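Local coordinates for protein MlnD (Bacillus methylotrophicus, PDB 5IL5) that carries, in this fragment, the dehydratase domain of a trans-AT polyketide synthase of macrolactin assembly, which probably removes water from carrier-bound beta-hydroxyacyl intermediates, at residues C191-I202 with V217-L228; D264-L272 with L279-F287. All blocks are in the same frame, centred on the assembly; numbering follows the deposited sequence.

Interaction 1: residues C191-I202 with V217-L228; sequences CVSRNGQVLLKI and VIESVYQAVIYL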
loop_
_atom_site.group_PDB
_atom_site.type_symbol
_atom_site.label_atom_id
_atom_site.label_comp_id
_atom_site.label_asym_id
_atom_site.label_seq_id
_atom_site.Cartn_x
_atom_site.Cartn_y
_atom_site.Cartn_z
ATOM N N CYS A 191 3.811 -11.433 41.447
ATOM C CA CYS A 191 4.843 -10.401 41.461
ATOM C C CYS A 191 5.758 -10.563 42.670
ATOM O O CYS A 191 5.282 -10.806 43.783
ATOM C CB CYS A 191 4.175 -9.019 41.470
ATOM S SG CYS A 191 5.230 -7.596 41.777
ATOM N N VAL A 192 7.066 -10.419 42.448
ATOM C CA VAL A 192 8.076 -10.361 43.508
ATOM C C VAL A 192 8.856 -9.064 43.363
ATOM O O VAL A 192 9.398 -8.782 42.289
ATOM C CB VAL A 192 9.046 -11.558 43.461
ATOM C CG1 VAL A 192 10.058 -11.471 44.610
ATOM C CG2 VAL A 192 8.299 -12.871 43.547
ATOM N N SER A 193 8.932 -8.289 44.444
ATOM C CA SER A 193 9.536 -6.960 44.416
ATOM C C SER A 193 10.505 -6.811 45.578
ATOM O O SER A 193 10.120 -7.001 46.735
ATOM C CB SER A 193 8.454 -5.882 44.483
ATOM O OG SER A 193 9.015 -4.589 44.370
ATOM N N ARG A 194 11.757 -6.461 45.274
ATOM C CA ARG A 194 12.760 -6.221 46.302
ATOM C C ARG A 194 13.769 -5.179 45.839
ATOM O O ARG A 194 14.307 -5.291 44.734
ATOM C CB ARG A 194 13.521 -7.501 46.633
ATOM C CG ARG A 194 12.741 -8.804 46.489
ATOM C CD ARG A 194 13.623 -9.970 46.890
ATOM N NE ARG A 194 14.933 -9.840 46.255
ATOM C CZ ARG A 194 15.951 -10.673 46.426
ATOM N NH1 ARG A 194 15.846 -11.730 47.220
ATOM N NH2 ARG A 194 17.086 -10.442 45.786
ATOM N N ASN A 195 14.046 -4.193 46.695
ATOM C CA ASN A 195 15.182 -3.291 46.507
ATOM C C ASN A 195 15.064 -2.467 45.228
ATOM O O ASN A 195 16.074 -2.126 44.605
ATOM C CB ASN A 195 16.497 -4.080 46.514
ATOM C CG ASN A 195 17.702 -3.201 46.752
ATOM O OD1 ASN A 195 17.723 -2.376 47.677
ATOM N ND2 ASN A 195 18.725 -3.371 45.918
ATOM N N GLY A 196 13.839 -2.132 44.837
ATOM C CA GLY A 196 13.628 -1.419 43.592
ATOM C C GLY A 196 13.824 -2.303 42.384
ATOM O O GLY A 196 14.223 -1.822 41.317
ATOM N N GLN A 197 13.556 -3.594 42.537
ATOM C CA GLN A 197 13.584 -4.563 41.458
ATOM C C GLN A 197 12.303 -5.379 41.539
ATOM O O GLN A 197 11.753 -5.574 42.625
ATOM C CB GLN A 197 14.815 -5.473 41.575
ATOM C CG GLN A 197 16.141 -4.723 41.728
ATOM C CD GLN A 197 17.301 -5.655 42.044
ATOM O OE1 GLN A 197 17.107 -6.754 42.578
ATOM N NE2 GLN A 197 18.514 -5.223 41.708
ATOM N N VAL A 198 11.803 -5.826 40.390
ATOM C CA VAL A 198 10.545 -6.566 40.342
ATOM C C VAL A 198 10.659 -7.652 39.284
ATOM O O VAL A 198 11.158 -7.401 38.182
ATOM C CB VAL A 198 9.340 -5.644 40.051
ATOM C CG1 VAL A 198 9.424 -5.051 38.654
ATOM C CG2 VAL A 198 8.026 -6.392 40.244
ATOM N N LEU A 199 10.222 -8.862 39.625
ATOM C CA LEU A 199 10.105 -9.958 38.670
ATOM C C LEU A 199 8.643 -10.365 38.598
ATOM O O LEU A 199 8.070 -10.803 39.601
ATOM C CB LEU A 199 10.985 -11.145 39.072
ATOM C CG LEU A 199 11.038 -12.327 38.096
ATOM C CD1 LEU A 199 11.629 -11.920 36.749
ATOM C CD2 LEU A 199 11.827 -13.482 38.690
ATOM N N LEU A 200 8.047 -10.233 37.415
ATOM C CA LEU A 200 6.669 -10.638 37.189
ATOM C C LEU A 200 6.613 -11.999 36.513
ATOM O O LEU A 200 7.387 -12.285 35.597
ATOM C CB LEU A 200 5.927 -9.622 36.324
ATOM C CG LEU A 200 5.864 -8.181 36.823
ATOM C CD1 LEU A 200 5.030 -7.346 35.875
ATOM C CD2 LEU A 200 5.286 -8.124 38.223
ATOM N N LYS A 201 5.691 -12.833 36.981
ATOM C CA LYS A 201 5.342 -14.069 36.296
ATOM C C LYS A 201 4.169 -13.778 35.380
ATOM O O LYS A 201 3.113 -13.335 35.841
ATOM C CB LYS A 201 4.975 -15.180 37.278
ATOM C CG LYS A 201 4.374 -16.400 36.597
ATOM C CD LYS A 201 5.397 -17.109 35.740
ATOM C CE LYS A 201 4.843 -18.418 35.226
ATOM N NZ LYS A 201 3.972 -18.180 34.041
ATOM N N ILE A 202 4.355 -14.015 34.088
ATOM C CA ILE A 202 3.329 -13.684 33.118
ATOM C C ILE A 202 2.942 -14.936 32.356
ATOM O O ILE A 202 3.691 -15.916 32.285
ATOM C CB ILE A 202 3.776 -12.573 32.150
ATOM C CG1 ILE A 202 5.034 -12.982 31.373
ATOM C CG2 ILE A 202 4.031 -11.305 32.934
ATOM C CD1 ILE A 202 5.189 -12.252 30.057
ATOM N N VAL A 217 2.139 -8.946 26.594
ATOM C CA VAL A 217 3.528 -9.102 27.019
ATOM C C VAL A 217 4.191 -7.740 27.197
ATOM O O VAL A 217 4.773 -7.451 28.249
ATOM C CB VAL A 217 4.302 -9.986 26.026
ATOM C CG1 VAL A 217 5.775 -10.073 26.420
ATOM C CG2 VAL A 217 3.704 -11.375 25.988
ATOM N N ILE A 218 4.132 -6.888 26.174
ATOM C CA ILE A 218 4.776 -5.586 26.284
ATOM C C ILE A 218 4.060 -4.693 27.290
ATOM O O ILE A 218 4.675 -3.771 27.835
ATOM C CB ILE A 218 4.882 -4.919 24.896
ATOM C CG1 ILE A 218 5.790 -3.683 24.946
ATOM C CG2 ILE A 218 3.511 -4.527 24.354
ATOM C CD1 ILE A 218 7.261 -3.981 25.152
ATOM N N GLU A 219 2.772 -4.927 27.555
ATOM C CA GLU A 219 2.102 -4.153 28.595
ATOM C C GLU A 219 2.515 -4.609 29.988
ATOM O O GLU A 219 2.535 -3.799 30.920
ATOM C CB GLU A 219 0.586 -4.243 28.436
ATOM C CG GLU A 219 -0.176 -3.245 29.290
ATOM C CD GLU A 219 0.163 -1.807 28.969
ATOM O OE1 GLU A 219 0.613 -1.527 27.839
ATOM O OE2 GLU A 219 -0.009 -0.954 29.860
ATOM N N SER A 220 2.838 -5.892 30.157
ATOM C CA SER A 220 3.466 -6.327 31.399
ATOM C C SER A 220 4.747 -5.547 31.658
ATOM O O SER A 220 5.055 -5.204 32.804
ATOM C CB SER A 220 3.760 -7.824 31.345
ATOM O OG SER A 220 2.564 -8.576 31.380
ATOM N N VAL A 221 5.513 -5.274 30.603
ATOM C CA VAL A 221 6.720 -4.466 30.730
ATOM C C VAL A 221 6.384 -3.117 31.344
ATOM O O VAL A 221 7.019 -2.676 32.307
ATOM C CB VAL A 221 7.400 -4.316 29.356
ATOM C CG1 VAL A 221 8.428 -3.172 29.353
ATOM C CG2 VAL A 221 8.019 -5.652 28.934
ATOM N N TYR A 222 5.373 -2.445 30.798
ATOM C CA TYR A 222 4.975 -1.150 31.328
ATOM C C TYR A 222 4.442 -1.287 32.748
ATOM O O TYR A 222 4.755 -0.466 33.617
ATOM C CB TYR A 222 3.942 -0.506 30.400
ATOM C CG TYR A 222 3.624 0.929 30.741
ATOM C CD1 TYR A 222 4.602 1.901 30.654
ATOM C CD2 TYR A 222 2.337 1.330 31.071
ATOM C CE1 TYR A 222 4.338 3.215 30.945
ATOM C CE2 TYR A 222 2.057 2.656 31.349
ATOM C CZ TYR A 222 3.061 3.589 31.286
ATOM O OH TYR A 222 2.766 4.902 31.565
ATOM N N GLN A 223 3.655 -2.333 33.009
ATOM C CA GLN A 223 3.095 -2.528 34.343
ATOM C C GLN A 223 4.195 -2.691 35.388
ATOM O O GLN A 223 4.110 -2.122 36.482
ATOM C CB GLN A 223 2.158 -3.739 34.340
ATOM C CG GLN A 223 0.798 -3.463 33.712
ATOM C CD GLN A 223 0.031 -4.724 33.361
ATOM O OE1 GLN A 223 0.296 -5.789 33.901
ATOM N NE2 GLN A 223 -0.919 -4.606 32.446
ATOM N N ALA A 224 5.232 -3.473 35.073
ATOM C CA ALA A 224 6.356 -3.637 35.991
ATOM C C ALA A 224 6.969 -2.292 36.361
ATOM O O ALA A 224 7.294 -2.046 37.529
ATOM C CB ALA A 224 7.410 -4.550 35.365
ATOM N N VAL A 225 7.138 -1.409 35.376
ATOM C CA VAL A 225 7.714 -0.094 35.628
ATOM C C VAL A 225 6.805 0.729 36.531
ATOM O O VAL A 225 7.271 1.388 37.469
ATOM C CB VAL A 225 7.989 0.618 34.293
ATOM C CG1 VAL A 225 8.566 2.006 34.523
ATOM C CG2 VAL A 225 8.932 -0.224 33.442
ATOM N N ILE A 226 5.499 0.713 36.265
ATOM C CA ILE A 226 4.573 1.485 37.089
ATOM C C ILE A 226 4.623 1.002 38.529
ATOM O O ILE A 226 4.440 1.782 39.472
ATOM C CB ILE A 226 3.142 1.361 36.538
ATOM C CG1 ILE A 226 3.023 1.868 35.110
ATOM C CG2 ILE A 226 2.161 2.127 37.417
ATOM C CD1 ILE A 226 1.792 1.329 34.457
ATOM N N TYR A 227 4.869 -0.293 38.719
ATOM C CA TYR A 227 4.900 -0.854 40.061
ATOM C C TYR A 227 6.122 -0.369 40.829
ATOM O O TYR A 227 6.024 0.008 42.002
ATOM C CB TYR A 227 4.864 -2.380 39.979
ATOM C CG TYR A 227 4.584 -3.025 41.305
ATOM C CD1 TYR A 227 3.281 -3.278 41.712
ATOM C CD2 TYR A 227 5.618 -3.359 42.167
ATOM C CE1 TYR A 227 3.018 -3.855 42.933
ATOM C CE2 TYR A 227 5.364 -3.936 43.388
ATOM C CZ TYR A 227 4.065 -4.181 43.767
ATOM O OH TYR A 227 3.813 -4.758 44.988
ATOM N N LEU A 228 7.288 -0.378 40.181
ATOM C CA LEU A 228 8.489 0.176 40.794
ATOM C C LEU A 228 8.377 1.680 40.968
ATOM O O LEU A 228 8.701 2.214 42.032
ATOM C CB LEU A 228 9.719 -0.143 39.956
ATOM C CG LEU A 228 10.247 -1.577 39.970
ATOM C CD1 LEU A 228 11.596 -1.573 39.269
ATOM C CD2 LEU A 228 10.329 -2.187 41.366
#
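In the C-terminal hotdog fold of this dehydratase, the central helix lies against the hairpin of strands 188-194 and 197-202, and Val-198, Leu-200 and Ile-202 meet it with alternate side chains of one strand. The strand 197-202 runs at 145° to the helix, with 8.6 Å between the axes of the two segments. Ala-224 lets them come this near: its CB lies 3.7 Å from Leu-200 CD1 and also meets Val-198 CG1. Leu-228 crosses Val-198 obliquely, Val-198 CG1 lying 3.8 Å from Leu-228 CG, while both Leu-228 methyl groups rest on the turn at Gly-196, a glycine with positive phi.

Tyr-227 reaches the other strand. With CG anti to the backbone N (chi1 -167°), its ring passes under Cys-191, whose SG stands over one face, 4.2 Å from the ring centroid and 17° off the normal, a sulfur-aromatic contact. The ring hydroxyl is hydrogen-bonded to Arg-173. At the other end of the contact Ile-202 CG2 lies 3.5 Å from Ser-220 OG, a small hydroxyl that is hydrogen-bonded to Glu-216 O within the helix and so can sit among apolar groups.

The cohesion between helix and hairpin is therefore apolar and dispersive, with the polar ends of Tyr-227 and Ser-220 satisfied by partners outside the two segments.

Interaction 2: residues D264-L272 with L279-F287; sequences DSAYDVYVL and LMELSGLVF
Tyr-267, Val-269 and Val-271 pair with Leu-285, Leu-282 and Met-280 as hydrogen-bonded pairs of an antiparallel beta hairpin in the C-terminal hotdog fold. Val-269 N donates to Leu-282 O and Leu-282 N returns a bond of 2.8 Å to Val-269 O; Tyr-267 and Leu-285 exchange a similar pair. Two bulges interrupt the regular pairing. At one end Leu-279 and Met-280 both face Val-271 in a classic bulge, where Val-271 O takes a 2.7 Å bond from Leu-279 N and a weak one from Met-280 N. At the other, Gly-284 and Leu-285 face Tyr-267 in a G1 bulge, and the positive phi of Gly-284 suits glycine.

Asp-268 braces this second bulge. Its CG is anti to the carbonyl carbon (chi1 -75°), which swings the carboxylate across to the partner strand. There OD1 accepts two bonds: Gly-284 N approaches nearly along the C-O axis, whereas Ser-283 OG, 3.1 Å from Asp-268 OD1, comes from above the carboxylate plane. Nearby, Tyr-270 and Glu-281 lie side by side and point the same way, ring and carboxylate planes 23° apart, and Glu-281 CG lies 3.5 Å from Tyr-270 CE2.

Val-269, Val-271, Met-280, Leu-282 and Leu-285 line the opposite face from Tyr-270 and Glu-281. Val-269 packs on Val-221 and Val-225 of helix 215-229, and Met-280 on Ile-218 of the same helix, while Leu-282 and Leu-285 touch strand 239-245; beta-branched valine favours the extended backbone, and the flexible methionine can bend to pack against Val-271 and the helix. Strand 254-258 flanks the hairpin, bonded through Asp-268 and Tyr-270. The bend of the Met-280 chain at its last torsion (chi3 70°) brings its CE to 3.6 Å from Val-271 CG2.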
loop_
_atom_site.group_PDB
_atom_site.type_symbol
_atom_site.label_atom_id
_atom_site.label_comp_id
_atom_site.label_asym_id
_atom_site.label_seq_id
_atom_site.Cartn_x
_atom_site.Cartn_y
_atom_site.Cartn_z
ATOM N N ASP A 264 17.386 9.979 39.449
ATOM C CA ASP A 264 17.696 8.885 38.536
ATOM C C ASP A 264 16.466 8.014 38.291
ATOM O O ASP A 264 16.504 6.797 38.484
ATOM C CB ASP A 264 18.838 8.028 39.092
ATOM C CG ASP A 264 19.405 7.071 38.062
ATOM O OD1 ASP A 264 19.327 7.377 36.856
ATOM O OD2 ASP A 264 19.933 6.014 38.459
ATOM N N SER A 265 15.365 8.639 37.877
ATOM C CA SER A 265 14.158 7.894 37.526
ATOM C C SER A 265 14.275 7.410 36.080
ATOM O O SER A 265 13.558 7.841 35.175
ATOM C CB SER A 265 12.915 8.750 37.748
ATOM O OG SER A 265 12.501 8.732 39.110
ATOM N N ALA A 266 15.219 6.488 35.884
ATOM C CA ALA A 266 15.407 5.779 34.624
ATOM C C ALA A 266 15.260 4.286 34.874
ATOM O O ALA A 266 15.673 3.783 35.922
ATOM C CB ALA A 266 16.784 6.067 34.024
ATOM N N TYR A 267 14.682 3.573 33.912
ATOM C CA TYR A 267 14.385 2.163 34.098
ATOM C C TYR A 267 14.882 1.323 32.932
ATOM O O TYR A 267 14.949 1.774 31.787
ATOM C CB TYR A 267 12.895 1.983 34.336
ATOM C CG TYR A 267 12.496 2.722 35.582
ATOM C CD1 TYR A 267 12.423 2.070 36.804
ATOM C CD2 TYR A 267 12.251 4.084 35.548
ATOM C CE1 TYR A 267 12.090 2.753 37.951
ATOM C CE2 TYR A 267 11.920 4.773 36.682
ATOM C CZ TYR A 267 11.839 4.107 37.884
ATOM O OH TYR A 267 11.506 4.801 39.021
ATOM N N ASP A 268 15.269 0.097 33.266
ATOM C CA ASP A 268 15.615 -0.944 32.310
ATOM C C ASP A 268 14.671 -2.112 32.540
ATOM O O ASP A 268 14.364 -2.440 33.688
ATOM C CB ASP A 268 17.068 -1.409 32.473
ATOM C CG ASP A 268 18.071 -0.405 31.938
ATOM O OD1 ASP A 268 17.642 0.594 31.329
ATOM O OD2 ASP A 268 19.288 -0.621 32.117
ATOM N N VAL A 269 14.184 -2.716 31.460
ATOM C CA VAL A 269 13.226 -3.808 31.562
ATOM C C VAL A 269 13.634 -4.940 30.632
ATOM O O VAL A 269 14.266 -4.721 29.596
ATOM C CB VAL A 269 11.791 -3.348 31.253
ATOM C CG1 VAL A 269 10.812 -4.387 31.784
ATOM C CG2 VAL A 269 11.531 -1.970 31.838
ATOM N N TYR A 270 13.283 -6.165 31.021
ATOM C CA TYR A 270 13.610 -7.349 30.240
ATOM C C TYR A 270 12.448 -8.331 30.218
ATOM O O TYR A 270 11.806 -8.564 31.244
ATOM C CB TYR A 270 14.843 -8.060 30.803
ATOM C CG TYR A 270 16.045 -7.167 30.962
ATOM C CD1 TYR A 270 16.215 -6.383 32.093
ATOM C CD2 TYR A 270 17.012 -7.108 29.975
ATOM C CE1 TYR A 270 17.322 -5.567 32.234
ATOM C CE2 TYR A 270 18.115 -6.296 30.102
ATOM C CZ TYR A 270 18.265 -5.523 31.233
ATOM O OH TYR A 270 19.367 -4.711 31.365
ATOM N N VAL A 271 12.187 -8.903 29.044
ATOM C CA VAL A 271 11.303 -10.056 28.900
ATOM C C VAL A 271 12.177 -11.299 28.817
ATOM O O VAL A 271 13.149 -11.333 28.054
ATOM C CB VAL A 271 10.403 -9.925 27.657
ATOM C CG1 VAL A 271 9.487 -11.138 27.525
ATOM C CG2 VAL A 271 9.581 -8.653 27.724
ATOM N N LEU A 272 11.828 -12.324 29.589
ATOM C CA LEU A 272 12.691 -13.476 29.805
ATOM C C LEU A 272 11.957 -14.771 29.489
ATOM O O LEU A 272 10.738 -14.859 29.639
ATOM C CB LEU A 272 13.173 -13.515 31.254
ATOM C CG LEU A 272 13.598 -12.171 31.839
ATOM C CD1 LEU A 272 13.879 -12.329 33.300
ATOM C CD2 LEU A 272 14.831 -11.657 31.121
ATOM N N LEU A 279 14.713 -12.198 26.085
ATOM C CA LEU A 279 14.053 -12.217 24.785
ATOM C C LEU A 279 13.876 -10.825 24.207
ATOM O O LEU A 279 13.833 -10.674 22.982
ATOM C CB LEU A 279 12.669 -12.874 24.899
ATOM C CG LEU A 279 12.578 -14.227 25.611
ATOM C CD1 LEU A 279 11.139 -14.651 25.853
ATOM C CD2 LEU A 279 13.287 -15.277 24.791
ATOM N N MET A 280 13.750 -9.814 25.065
ATOM C CA MET A 280 13.557 -8.436 24.640
ATOM C C MET A 280 14.011 -7.526 25.774
ATOM O O MET A 280 13.786 -7.833 26.946
ATOM C CB MET A 280 12.092 -8.166 24.274
ATOM C CG MET A 280 11.797 -6.743 23.830
ATOM S SD MET A 280 10.099 -6.551 23.243
ATOM C CE MET A 280 9.207 -6.706 24.776
ATOM N N GLU A 281 14.654 -6.420 25.416
ATOM C CA GLU A 281 15.211 -5.477 26.376
ATOM C C GLU A 281 14.649 -4.098 26.079
ATOM O O GLU A 281 14.667 -3.662 24.925
ATOM C CB GLU A 281 16.750 -5.455 26.293
ATOM C CG GLU A 281 17.427 -4.455 27.225
ATOM C CD GLU A 281 18.924 -4.368 27.006
ATOM O OE1 GLU A 281 19.419 -4.987 26.038
ATOM O OE2 GLU A 281 19.595 -3.665 27.798
ATOM N N LEU A 282 14.168 -3.408 27.112
ATOM C CA LEU A 282 13.875 -1.977 27.025
ATOM C C LEU A 282 14.756 -1.239 28.018
ATOM O O LEU A 282 14.566 -1.351 29.235
ATOM C CB LEU A 282 12.403 -1.661 27.290
ATOM C CG LEU A 282 11.470 -1.813 26.097
ATOM C CD1 LEU A 282 11.055 -3.259 25.955
ATOM C CD2 LEU A 282 10.273 -0.882 26.235
ATOM N N SER A 283 15.686 -0.462 27.492
ATOM C CA SER A 283 16.650 0.260 28.299
ATOM C C SER A 283 16.265 1.733 28.405
ATOM O O SER A 283 15.696 2.318 27.481
ATOM C CB SER A 283 18.044 0.123 27.685
ATOM O OG SER A 283 19.041 0.596 28.572
ATOM N N GLY A 284 16.606 2.328 29.542
ATOM C CA GLY A 284 16.474 3.762 29.738
ATOM C C GLY A 284 15.094 4.334 29.490
ATOM O O GLY A 284 14.972 5.411 28.891
ATOM N N LEU A 285 14.050 3.656 29.959
ATOM C CA LEU A 285 12.719 4.249 29.973
ATOM C C LEU A 285 12.660 5.349 31.026
ATOM O O LEU A 285 13.028 5.128 32.185
ATOM C CB LEU A 285 11.662 3.181 30.269
ATOM C CG LEU A 285 10.183 3.601 30.314
ATOM C CD1 LEU A 285 9.264 2.431 29.987
ATOM C CD2 LEU A 285 9.807 4.205 31.665
ATOM N N VAL A 286 12.194 6.537 30.623
ATOM C CA VAL A 286 12.121 7.699 31.502
ATOM C C VAL A 286 10.748 8.345 31.366
ATOM O O VAL A 286 10.268 8.567 30.249
ATOM C CB VAL A 286 13.231 8.721 31.190
ATOM C CG1 VAL A 286 13.294 9.776 32.281
ATOM C CG2 VAL A 286 14.578 8.024 31.046
ATOM N N PHE A 287 10.121 8.653 32.498
ATOM C CA PHE A 287 8.816 9.306 32.497
ATOM C C PHE A 287 8.956 10.814 32.320
ATOM O O PHE A 287 9.786 11.456 32.968
ATOM C CB PHE A 287 8.067 9.007 33.793
ATOM C CG PHE A 287 7.437 7.654 33.829
ATOM C CD1 PHE A 287 6.244 7.417 33.166
ATOM C CD2 PHE A 287 8.033 6.614 34.519
ATOM C CE1 PHE A 287 5.655 6.170 33.196
ATOM C CE2 PHE A 287 7.448 5.366 34.552
ATOM C CZ PHE A 287 6.259 5.143 33.887
#

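Helix 215-229, half of interaction 1, also packs on the apolar face of interaction 2. One side of it meets the hairpin 191-202, another the paired strands 264-272 and 279-287. The two contacts touch directly, Val-225 CG2 lying 3.5 Å from Val-269 CG2 and Ile-218 CD1 3.4 Å from Met-280 CE. Strand 254-258 bridges them, bonded to strand 197-202 and to strand 266-272. Both are partly buried, but their chemistry differs: interaction 1 is side-chain packing of helix on sheet, partly exposed toward Gly-196 and Leu-228, whereas interaction 2 is backbone pairing between neighbouring strands, with a buried apolar face and a more exposed polar one carrying Asp-268, Ser-283 and Glu-281.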